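PDB 3D5L: regulatory protein RecX from Lactobacillus reuteri, which probably modulates the activity of RecA, the central recombinase of homologous recombination and DNA repair. Local coordinates for residues 164-169 and 183-188. Numbering follows the deposited sequence.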
# COMPACT_ATOMS: atom_id res chain seq x y z
N LYS A 164 7.02 14.78 -26.46
CA LYS A 164 6.29 13.63 -26.95
C LYS A 164 4.78 13.89 -26.88
O LYS A 164 4.06 13.69 -27.86
CB LYS A 164 6.66 12.39 -26.12
CG LYS A 164 5.83 11.16 -26.39
CD LYS A 164 6.07 10.60 -27.78
CE LYS A 164 5.11 9.44 -28.07
NZ LYS A 164 5.15 8.38 -27.02
N LEU A 165 4.32 14.33 -25.72
CA LEU A 165 2.90 14.63 -25.54
C LEU A 165 2.46 15.76 -26.48
O LEU A 165 1.43 15.66 -27.14
CB LEU A 165 2.64 15.05 -24.08
CG LEU A 165 1.27 15.59 -23.66
CD1 LEU A 165 0.23 14.49 -23.74
CD2 LEU A 165 1.36 16.14 -22.23
N ALA A 166 3.25 16.83 -26.53
CA ALA A 166 2.94 17.97 -27.39
C ALA A 166 2.84 17.58 -28.86
O ALA A 166 1.96 18.05 -29.58
CB ALA A 166 3.98 19.08 -27.21
N LEU A 167 3.75 16.71 -29.31
CA LEU A 167 3.73 16.28 -30.70
C LEU A 167 2.47 15.49 -30.96
O LEU A 167 1.90 15.53 -32.05
CB LEU A 167 4.96 15.42 -31.03
CG LEU A 167 6.31 16.12 -31.04
CD1 LEU A 167 7.37 15.15 -31.56
CD2 LEU A 167 6.25 17.37 -31.93
N LYS A 168 2.05 14.75 -29.95
CA LYS A 168 0.86 13.93 -30.02
C LYS A 168 -0.37 14.84 -29.95
O LYS A 168 -1.39 14.55 -30.58
CB LYS A 168 0.88 12.91 -28.88
CG LYS A 168 -0.39 12.11 -28.68
CD LYS A 168 -0.13 10.98 -27.68
CE LYS A 168 -1.41 10.40 -27.10
NZ LYS A 168 -2.06 11.31 -26.11
N LEU A 169 -0.27 15.94 -29.20
CA LEU A 169 -1.38 16.89 -29.09
C LEU A 169 -1.48 17.73 -30.37
O LEU A 169 -2.57 18.07 -30.81
CB LEU A 169 -1.20 17.80 -27.87
CG LEU A 169 -1.19 17.11 -26.50
CD1 LEU A 169 -1.02 18.15 -25.40
CD2 LEU A 169 -2.49 16.34 -26.28
N GLN A 183 -2.76 26.89 -28.26
CA GLN A 183 -3.34 27.02 -26.92
C GLN A 183 -3.78 25.67 -26.37
O GLN A 183 -3.55 25.36 -25.21
CB GLN A 183 -4.54 27.97 -26.93
CG GLN A 183 -4.26 29.37 -27.45
CD GLN A 183 -5.45 30.31 -27.25
OE1 GLN A 183 -5.47 31.12 -26.33
NE2 GLN A 183 -6.46 30.18 -28.12
N LYS A 184 -4.43 24.88 -27.22
CA LYS A 184 -4.92 23.56 -26.84
C LYS A 184 -3.76 22.68 -26.35
O LYS A 184 -3.92 21.85 -25.45
CB LYS A 184 -5.60 22.90 -28.04
CG LYS A 184 -6.51 21.75 -27.69
CD LYS A 184 -7.71 22.24 -26.90
CE LYS A 184 -8.56 21.07 -26.41
NZ LYS A 184 -9.77 21.57 -25.69
N VAL A 185 -2.59 22.85 -26.97
CA VAL A 185 -1.41 22.09 -26.60
C VAL A 185 -0.83 22.63 -25.28
O VAL A 185 -0.39 21.85 -24.44
CB VAL A 185 -0.32 22.17 -27.70
CG1 VAL A 185 0.93 21.49 -27.22
CG2 VAL A 185 -0.83 21.52 -28.99
N GLN A 186 -0.84 23.95 -25.11
CA GLN A 186 -0.33 24.58 -23.89
C GLN A 186 -1.19 24.11 -22.73
O GLN A 186 -0.69 23.65 -21.72
CB GLN A 186 -0.44 26.10 -23.95
CG GLN A 186 0.31 26.80 -25.06
CD GLN A 186 0.16 28.31 -24.96
OE1 GLN A 186 0.75 28.96 -24.09
NE2 GLN A 186 -0.65 28.88 -25.85
N GLN A 187 -2.50 24.27 -22.88
CA GLN A 187 -3.44 23.87 -21.85
C GLN A 187 -3.35 22.37 -21.57
O GLN A 187 -3.42 21.94 -20.42
CB GLN A 187 -4.86 24.26 -22.27
CG GLN A 187 -5.12 25.77 -22.14
CD GLN A 187 -6.42 26.22 -22.82
OE1 GLN A 187 -7.48 25.61 -22.63
NE2 GLN A 187 -6.33 27.28 -23.60
N GLY A 188 -3.19 21.57 -22.63
CA GLY A 188 -3.10 20.14 -22.45
C GLY A 188 -1.91 19.76 -21.57
O GLY A 188 -2.02 18.91 -20.69
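The first two helices of the third three-helix domain of RecX pack together where Val185 fits against Ala166 and Leu169. The two helical segments, 164-169 and 183-188, run roughly antiparallel, with 142° between their directions and 9.6 Å between their axes at closest approach. Val185 divides its two methyls between two residues of the other helix. Val185 CG1, set anti to the backbone N (chi1 174°), meets the methyl CB of Ala166 at 3.9 Å. Val185 CG2 lies 3.9 Å from CB of Leu169. The branched side chain thus straddles the step from Ala166 to Leu169, and the CA atoms of Leu169 and Val185 come within 5.8 Å of each other.

Leu169 points across the interface and reaches farther along the opposing helix. Its extended second torsion (chi2 -180°) turns Leu169 CD1 away from its own CA, and this methyl lies 3.9 Å from the carbonyl O of Val185. Leu169 CD1 is also 4.1 Å from CA of Gly188; because Gly188 has no side chain, the leucine methyl can rest directly on the backbone. No hydrogen bond or salt bridge joins the two segments, so their contact is apolar packing, with Ala166, Leu169 and Val185 all buried.

Farther along the same interface, Leu165 and Leu169 both touch Leu189 of helix 178-191. Leu165 also packs on Lys192 and Phe194 in the link to helix 196-202, tying helix 155-172 to the connection between the domain's second and third helices.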